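Long-range contacts in glucose-6-phosphate isomerase (PDB 1ZZG), which probably catalyses the reversible isomerisation of glucose 6-phosphate to fructose 6-phosphate, the second step of glycolysis, and also serves gluconeogenesis: residues 68-76 and 129-139; 120-128 and 179-187. All blocks are in the same frame, centred on the assembly; numbering follows the deposited sequence.

The two contacts share one parallel sheet and their centres lie about 12 Å apart. Contact 1 packs helix 130-139 on strand 68-72. Contact 2 joins the end of the neighbouring strand, 120-124, to the loop 179-187. The strands are paired: V70 O lies 2.9 Å from N121 N, a probable hydrogen bond. Strand 118-124 leads through residues 125-128 into the helix of contact 1, so one chain passage serves both. Both contacts approach the predicted active site. In contact 1 the side chain of T129 is about 6 Å from that of K406. In contact 2 G186 is about 7 Å from the side chain of E267, the predicted proton donor.

Contact 1 of 2, residues 68-76 and 129-139; sequences DFVLIGIGG and TAETLAGLAVF
At chi1 -54° I72 sets CG1 opposite its own carbonyl carbon, and chi2 near -174° extends the chain so that CD1 reaches helix 130-139. There CD1 lies 3.6 Å from G135 O. It also touches the F139 ring, 3.9 Å from CD1 of that residue. The other branch, CG2, faces the helix backbone at G135, where a side-chain carbon would be tight. Glycine therefore suits this close approach. V70 and F139 point at each other: V70 CG1 sits over one ring face, 4.3 Å from the centroid and 22° off the normal, a CH-pi contact offset toward the rim. W142 meets the same ring edge-to-face.

T132 divides its two branches. CG2 lies 3.4 Å from I72 O. OG1 turns to the chain just beyond the strand and binds a water at 2.8 Å. That water accepts from I74 N at 3.2 Å. Further on, I74 CG2 meets T129 CG2 at 3.7 Å, while I74 CD1 lies against E131, the two side chains crossing at about a right angle. E131 OE2 is hydrogen-bonded to H293 of the second subunit, so this end of the contact adjoins the dimer interface.

The arrangement is the helix-on-sheet packing of an alpha/beta sandwich, here in the SIS-type fold of the isomerase. Its apolar part probably relies on shape and on the close approach at G135. Beyond the strand, T132 OG1 is 4.0 Å from I74 N, too far for a direct bond, so the water is likely to be what satisfies this buried N-H.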
loop_
_atom_site.group_PDB
_atom_site.type_symbol
_atom_site.label_atom_id
_atom_site.label_comp_id
_atom_site.label_asym_id
_atom_site.label_seq_id
_atom_site.Cartn_x
_atom_site.Cartn_y
_atom_site.Cartn_z
ATOM N N ASP A 68 3.078 -0.844 -23.943
ATOM C CA ASP A 68 2.866 -0.056 -22.736
ATOM C C ASP A 68 1.417 0.412 -22.687
ATOM O O ASP A 68 0.910 1.011 -23.633
ATOM C CB ASP A 68 3.825 1.139 -22.709
ATOM C CG ASP A 68 5.276 0.719 -22.506
ATOM O OD1 ASP A 68 5.712 0.592 -21.340
ATOM O OD2 ASP A 68 5.978 0.494 -23.516
ATOM N N PHE A 69 0.753 0.120 -21.574
ATOM C CA PHE A 69 -0.644 0.490 -21.369
ATOM C C PHE A 69 -0.700 1.539 -20.261
ATOM O O PHE A 69 -0.423 1.231 -19.101
ATOM C CB PHE A 69 -1.433 -0.754 -20.942
ATOM C CG PHE A 69 -2.921 -0.566 -20.929
ATOM C CD1 PHE A 69 -3.708 -1.094 -21.947
ATOM C CD2 PHE A 69 -3.544 0.113 -19.886
ATOM C CE1 PHE A 69 -5.096 -0.950 -21.928
ATOM C CE2 PHE A 69 -4.928 0.263 -19.858
ATOM C CZ PHE A 69 -5.705 -0.271 -20.882
ATOM N N VAL A 70 -1.042 2.775 -20.613
ATOM C CA VAL A 70 -1.123 3.845 -19.621
ATOM C C VAL A 70 -2.580 4.064 -19.215
ATOM O O VAL A 70 -3.381 4.583 -19.995
ATOM C CB VAL A 70 -0.549 5.185 -20.174
ATOM C CG1 VAL A 70 -0.755 6.305 -19.156
ATOM C CG2 VAL A 70 0.941 5.024 -20.501
ATOM N N LEU A 71 -2.925 3.661 -17.997
ATOM C CA LEU A 71 -4.292 3.836 -17.528
ATOM C C LEU A 71 -4.407 5.132 -16.738
ATOM O O LEU A 71 -3.846 5.257 -15.652
ATOM C CB LEU A 71 -4.722 2.650 -16.653
ATOM C CG LEU A 71 -6.229 2.426 -16.446
ATOM C CD1 LEU A 71 -6.426 1.121 -15.668
ATOM C CD2 LEU A 71 -6.866 3.607 -15.704
ATOM N N ILE A 72 -5.118 6.104 -17.296
ATOM C CA ILE A 72 -5.311 7.375 -16.612
ATOM C C ILE A 72 -6.651 7.270 -15.895
ATOM O O ILE A 72 -7.715 7.357 -16.517
ATOM C CB ILE A 72 -5.341 8.571 -17.598
ATOM C CG1 ILE A 72 -4.084 8.557 -18.481
ATOM C CG2 ILE A 72 -5.424 9.879 -16.811
ATOM C CD1 ILE A 72 -3.926 9.770 -19.407
ATOM N N GLY A 73 -6.593 7.053 -14.585
ATOM C CA GLY A 73 -7.812 6.909 -13.813
ATOM C C GLY A 73 -7.481 6.881 -12.340
ATOM O O GLY A 73 -6.336 6.622 -11.954
ATOM N N ILE A 74 -8.483 7.115 -11.506
ATOM C CA ILE A 74 -8.233 7.156 -10.080
ATOM C C ILE A 74 -9.374 6.531 -9.279
ATOM O O ILE A 74 -10.508 6.457 -9.748
ATOM C CB ILE A 74 -7.990 8.626 -9.667
ATOM C CG1 ILE A 74 -7.276 8.696 -8.317
ATOM C CG2 ILE A 74 -9.307 9.387 -9.634
ATOM C CD1 ILE A 74 -6.755 10.086 -8.015
ATOM N N GLY A 75 -9.064 6.065 -8.074
ATOM C CA GLY A 75 -10.083 5.450 -7.247
ATOM C C GLY A 75 -10.696 4.213 -7.883
ATOM O O GLY A 75 -10.000 3.244 -8.180
ATOM N N GLY A 76 -12.007 4.247 -8.096
ATOM C CA GLY A 76 -12.689 3.110 -8.685
ATOM C C GLY A 76 -12.220 2.772 -10.089
ATOM O O GLY A 76 -12.397 1.649 -10.550
ATOM N N THR A 129 -13.805 13.534 -13.641
ATOM C CA THR A 129 -12.887 13.506 -12.503
ATOM C C THR A 129 -11.671 14.382 -12.795
ATOM O O THR A 129 -10.958 14.161 -13.767
ATOM C CB THR A 129 -12.446 12.070 -12.198
ATOM O OG1 THR A 129 -13.597 11.298 -11.843
ATOM C CG2 THR A 129 -11.448 12.045 -11.044
ATOM N N ALA A 130 -11.446 15.373 -11.939
ATOM C CA ALA A 130 -10.353 16.330 -12.118
ATOM C C ALA A 130 -8.984 15.744 -12.464
ATOM O O ALA A 130 -8.386 16.104 -13.480
ATOM C CB ALA A 130 -10.242 17.216 -10.876
ATOM N N GLU A 131 -8.489 14.842 -11.623
ATOM C CA GLU A 131 -7.173 14.240 -11.836
ATOM C C GLU A 131 -7.011 13.580 -13.199
ATOM O O GLU A 131 -5.963 13.696 -13.841
ATOM C CB GLU A 131 -6.869 13.215 -10.726
ATOM C CG GLU A 131 -6.819 13.819 -9.327
ATOM C CD GLU A 131 -8.148 13.744 -8.600
ATOM O OE1 GLU A 131 -9.206 13.780 -9.266
ATOM O OE2 GLU A 131 -8.131 13.660 -7.354
ATOM N N THR A 132 -8.060 12.892 -13.633
ATOM C CA THR A 132 -8.061 12.183 -14.904
ATOM C C THR A 132 -8.108 13.127 -16.110
ATOM O O THR A 132 -7.482 12.865 -17.143
ATOM C CB THR A 132 -9.251 11.200 -14.942
ATOM O OG1 THR A 132 -9.156 10.320 -13.814
ATOM C CG2 THR A 132 -9.253 10.379 -16.219
ATOM N N LEU A 133 -8.855 14.219 -15.986
ATOM C CA LEU A 133 -8.937 15.181 -17.079
ATOM C C LEU A 133 -7.582 15.862 -17.241
ATOM O O LEU A 133 -7.132 16.109 -18.357
ATOM C CB LEU A 133 -10.018 16.230 -16.798
ATOM C CG LEU A 133 -11.471 15.755 -16.882
ATOM C CD1 LEU A 133 -12.398 16.914 -16.548
ATOM C CD2 LEU A 133 -11.768 15.212 -18.276
ATOM N N ALA A 134 -6.928 16.146 -16.121
ATOM C CA ALA A 134 -5.619 16.789 -16.147
ATOM C C ALA A 134 -4.588 15.861 -16.788
ATOM O O ALA A 134 -3.811 16.275 -17.657
ATOM C CB ALA A 134 -5.193 17.149 -14.733
ATOM N N GLY A 135 -4.579 14.604 -16.353
ATOM C CA GLY A 135 -3.639 13.646 -16.907
ATOM C C GLY A 135 -3.885 13.422 -18.391
ATOM O O GLY A 135 -2.944 13.276 -19.177
ATOM N N LEU A 136 -5.155 13.400 -18.784
ATOM C CA LEU A 136 -5.501 13.183 -20.184
ATOM C C LEU A 136 -5.058 14.357 -21.050
ATOM O O LEU A 136 -4.565 14.162 -22.157
ATOM C CB LEU A 136 -7.010 12.977 -20.337
ATOM C CG LEU A 136 -7.539 12.822 -21.768
ATOM C CD1 LEU A 136 -6.981 11.556 -22.397
ATOM C CD2 LEU A 136 -9.056 12.785 -21.752
ATOM N N ALA A 137 -5.237 15.572 -20.543
ATOM C CA ALA A 137 -4.852 16.771 -21.287
ATOM C C ALA A 137 -3.374 16.676 -21.645
ATOM O O ALA A 137 -2.984 16.871 -22.797
ATOM C CB ALA A 137 -5.106 18.017 -20.445
ATOM N N VAL A 138 -2.565 16.356 -20.643
ATOM C CA VAL A 138 -1.129 16.230 -20.820
ATOM C C VAL A 138 -0.762 15.151 -21.829
ATOM O O VAL A 138 0.032 15.395 -22.739
ATOM C CB VAL A 138 -0.437 15.932 -19.469
ATOM C CG1 VAL A 138 1.044 15.690 -19.684
ATOM C CG2 VAL A 138 -0.642 17.094 -18.512
ATOM N N PHE A 139 -1.332 13.957 -21.692
ATOM C CA PHE A 139 -1.001 12.898 -22.644
ATOM C C PHE A 139 -1.521 13.185 -24.049
ATOM O O PHE A 139 -0.891 12.797 -25.024
ATOM C CB PHE A 139 -1.498 11.528 -22.161
ATOM C CG PHE A 139 -0.454 10.749 -21.402
ATOM C CD1 PHE A 139 -0.253 10.957 -20.042
ATOM C CD2 PHE A 139 0.375 9.853 -22.068
ATOM C CE1 PHE A 139 0.758 10.284 -19.361
ATOM C CE2 PHE A 139 1.390 9.176 -21.397
ATOM C CZ PHE A 139 1.584 9.391 -20.041
HETATM O O HOH W 1 -10.964 8.349 -13.029
#

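Contact 2 of 2, residues 120-128 and 179-187; sequences VNAVSKSGS and AIPKEVGGR
The serine-rich loop after strand 120-124 belongs to the SIS-type fold. Residues 124-128 correspond to the serine/threonine-rich loop that binds the sugar phosphate in related isomerases, and probably do so here. They are joined to the loop 179-187 chiefly through K125. The side chain of K125 runs extended through its first three torsions and bends only at the end, chi4 65°, which brings NZ over the type I turn from P181 to V184.

NZ donates to two main-chain oxygens of that turn. The bond to V184 O is 2.6 Å long, with a C=O...N angle of 128°. The bond to K182 O is 3.0 Å long and more bent, 108°. In both the amine stands well above the carbonyl plane, away from the lone pairs. NZ also donates to a water at 2.6 Å. These three partners can use all three protons of the ammonium group, and the carbonyls are likely to favour its charged form. P181 O is near as well, but at a poor angle; it accepts from V184 N at 2.9 Å instead. Methionine in place of K125 would probably leave the carbonyls of K182 and V184 without their donor and let the turn drift from residues 124-128.

Residues 124-128 are shaped from within. S124 OG accepts from G127 N at 2.8 Å in an ST motif, and S126 OG accepts from S128 N in an ST turn. The loop 179-187 runs on to R187, which forms a salt bridge with E267. I180 packs along the lysine chain, its CG2 beside K125 CG and its CD1 3.7 Å from K125 CA. The water bound by NZ lies 2.7 Å from I180 O, to which it can donate.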
loop_
_atom_site.group_PDB
_atom_site.type_symbol
_atom_site.label_atom_id
_atom_site.label_comp_id
_atom_site.label_asym_id
_atom_site.label_seq_id
_atom_site.Cartn_x
_atom_site.Cartn_y
_atom_site.Cartn_z
ATOM N N VAL A 120 -3.157 4.614 -24.521
ATOM C CA VAL A 120 -3.647 5.363 -23.377
ATOM C C VAL A 120 -5.131 5.062 -23.175
ATOM O O VAL A 120 -5.919 5.122 -24.117
ATOM C CB VAL A 120 -3.447 6.879 -23.584
ATOM C CG1 VAL A 120 -3.918 7.646 -22.354
ATOM C CG2 VAL A 120 -1.974 7.169 -23.856
ATOM N N ASN A 121 -5.496 4.728 -21.943
ATOM C CA ASN A 121 -6.878 4.402 -21.605
ATOM C C ASN A 121 -7.380 5.371 -20.541
ATOM O O ASN A 121 -6.973 5.285 -19.378
ATOM C CB ASN A 121 -6.946 2.959 -21.078
ATOM C CG ASN A 121 -8.356 2.522 -20.691
ATOM O OD1 ASN A 121 -8.521 1.558 -19.944
ATOM N ND2 ASN A 121 -9.374 3.218 -21.204
ATOM N N ALA A 122 -8.242 6.302 -20.942
ATOM C CA ALA A 122 -8.805 7.272 -20.009
ATOM C C ALA A 122 -10.059 6.658 -19.401
ATOM O O ALA A 122 -11.045 6.413 -20.102
ATOM C CB ALA A 122 -9.147 8.556 -20.729
ATOM N N VAL A 123 -10.021 6.426 -18.094
ATOM C CA VAL A 123 -11.132 5.800 -17.393
ATOM C C VAL A 123 -11.761 6.690 -16.330
ATOM O O VAL A 123 -11.081 7.150 -15.409
ATOM C CB VAL A 123 -10.674 4.495 -16.707
ATOM C CG1 VAL A 123 -11.892 3.700 -16.245
ATOM C CG2 VAL A 123 -9.806 3.674 -17.665
ATOM N N SER A 124 -13.066 6.916 -16.460
ATOM C CA SER A 124 -13.821 7.731 -15.509
ATOM C C SER A 124 -15.314 7.508 -15.734
ATOM O O SER A 124 -15.803 7.664 -16.854
ATOM C CB SER A 124 -13.498 9.215 -15.695
ATOM O OG SER A 124 -14.308 10.012 -14.844
ATOM N N LYS A 125 -16.041 7.145 -14.678
ATOM C CA LYS A 125 -17.476 6.910 -14.811
ATOM C C LYS A 125 -18.210 8.202 -15.165
ATOM O O LYS A 125 -18.947 8.249 -16.147
ATOM C CB LYS A 125 -18.061 6.330 -13.516
ATOM C CG LYS A 125 -19.562 6.066 -13.606
ATOM C CD LYS A 125 -20.126 5.505 -12.304
ATOM C CE LYS A 125 -21.637 5.315 -12.392
ATOM N NZ LYS A 125 -22.008 4.290 -13.407
ATOM N N SER A 126 -17.997 9.245 -14.366
ATOM C CA SER A 126 -18.638 10.542 -14.596
ATOM C C SER A 126 -18.002 11.212 -15.806
ATOM O O SER A 126 -18.635 12.021 -16.491
ATOM C CB SER A 126 -18.448 11.452 -13.384
ATOM O OG SER A 126 -17.088 11.840 -13.277
ATOM N N GLY A 127 -16.739 10.870 -16.055
ATOM C CA GLY A 127 -16.016 11.445 -17.170
ATOM C C GLY A 127 -15.470 12.829 -16.859
ATOM O O GLY A 127 -14.818 13.445 -17.701
ATOM N N SER A 128 -15.716 13.320 -15.649
ATOM C CA SER A 128 -15.242 14.647 -15.281
ATOM C C SER A 128 -14.284 14.688 -14.090
ATOM O O SER A 128 -13.980 15.763 -13.582
ATOM C CB SER A 128 -16.438 15.564 -14.998
ATOM O OG SER A 128 -17.120 15.167 -13.820
ATOM N N ALA A 179 -18.022 1.038 -22.227
ATOM C CA ALA A 179 -18.969 1.581 -21.276
ATOM C C ALA A 179 -18.953 1.043 -19.856
ATOM O O ALA A 179 -18.791 -0.152 -19.621
ATOM C CB ALA A 179 -20.382 1.434 -21.841
ATOM N N ILE A 180 -19.110 1.960 -18.911
ATOM C CA ILE A 180 -19.239 1.597 -17.513
ATOM C C ILE A 180 -20.756 1.731 -17.383
ATOM O O ILE A 180 -21.308 2.823 -17.565
ATOM C CB ILE A 180 -18.564 2.605 -16.569
ATOM C CG1 ILE A 180 -17.046 2.553 -16.749
ATOM C CG2 ILE A 180 -18.940 2.287 -15.118
ATOM C CD1 ILE A 180 -16.297 3.594 -15.917
ATOM N N PRO A 181 -21.455 0.619 -17.110
ATOM C CA PRO A 181 -22.914 0.656 -16.975
ATOM C C PRO A 181 -23.401 1.729 -16.005
ATOM O O PRO A 181 -22.806 1.959 -14.954
ATOM C CB PRO A 181 -23.256 -0.751 -16.491
ATOM C CG PRO A 181 -22.167 -1.586 -17.082
ATOM C CD PRO A 181 -20.940 -0.739 -16.863
ATOM N N LYS A 182 -24.496 2.379 -16.375
ATOM C CA LYS A 182 -25.086 3.419 -15.545
ATOM C C LYS A 182 -25.280 2.957 -14.099
ATOM O O LYS A 182 -24.960 3.686 -13.157
ATOM C CB LYS A 182 -26.436 3.838 -16.132
ATOM C CG LYS A 182 -27.137 4.932 -15.343
ATOM C CD LYS A 182 -28.505 5.246 -15.933
ATOM C CE LYS A 182 -29.191 6.351 -15.146
ATOM N NZ LYS A 182 -30.581 6.596 -15.628
ATOM N N GLU A 183 -25.797 1.744 -13.927
ATOM C CA GLU A 183 -26.057 1.198 -12.590
ATOM C C GLU A 183 -24.832 0.623 -11.870
ATOM O O GLU A 183 -24.968 -0.014 -10.820
ATOM C CB GLU A 183 -27.146 0.121 -12.661
ATOM C CG GLU A 183 -28.511 0.611 -13.147
ATOM C CD GLU A 183 -29.089 1.730 -12.291
ATOM O OE1 GLU A 183 -28.820 1.759 -11.071
ATOM O OE2 GLU A 183 -29.831 2.576 -12.836
ATOM N N VAL A 184 -23.645 0.849 -12.426
ATOM C CA VAL A 184 -22.403 0.356 -11.825
ATOM C C VAL A 184 -21.548 1.499 -11.273
ATOM O O VAL A 184 -20.975 2.282 -12.033
ATOM C CB VAL A 184 -21.554 -0.443 -12.853
ATOM C CG1 VAL A 184 -20.194 -0.803 -12.253
ATOM C CG2 VAL A 184 -22.292 -1.705 -13.266
ATOM N N GLY A 185 -21.459 1.584 -9.950
ATOM C CA GLY A 185 -20.662 2.629 -9.336
ATOM C C GLY A 185 -19.170 2.378 -9.500
ATOM O O GLY A 185 -18.735 1.244 -9.701
ATOM N N GLY A 186 -18.382 3.443 -9.411
ATOM C CA GLY A 186 -16.942 3.316 -9.557
ATOM C C GLY A 186 -16.257 2.224 -8.748
ATOM O O GLY A 186 -15.553 1.386 -9.316
ATOM N N ARG A 187 -16.448 2.211 -7.429
ATOM C CA ARG A 187 -15.779 1.198 -6.617
ATOM C C ARG A 187 -16.311 -0.209 -6.821
ATOM O O ARG A 187 -15.733 -1.164 -6.314
ATOM C CB ARG A 187 -15.822 1.570 -5.127
ATOM C CG ARG A 187 -17.199 1.841 -4.581
ATOM C CD ARG A 187 -17.127 2.306 -3.125
ATOM N NE ARG A 187 -18.457 2.664 -2.654
ATOM C CZ ARG A 187 -19.020 3.855 -2.819
ATOM N NH1 ARG A 187 -18.363 4.834 -3.432
ATOM N NH2 ARG A 187 -20.262 4.053 -2.400
HETATM O O HOH W 2 -21.602 4.960 -15.875
#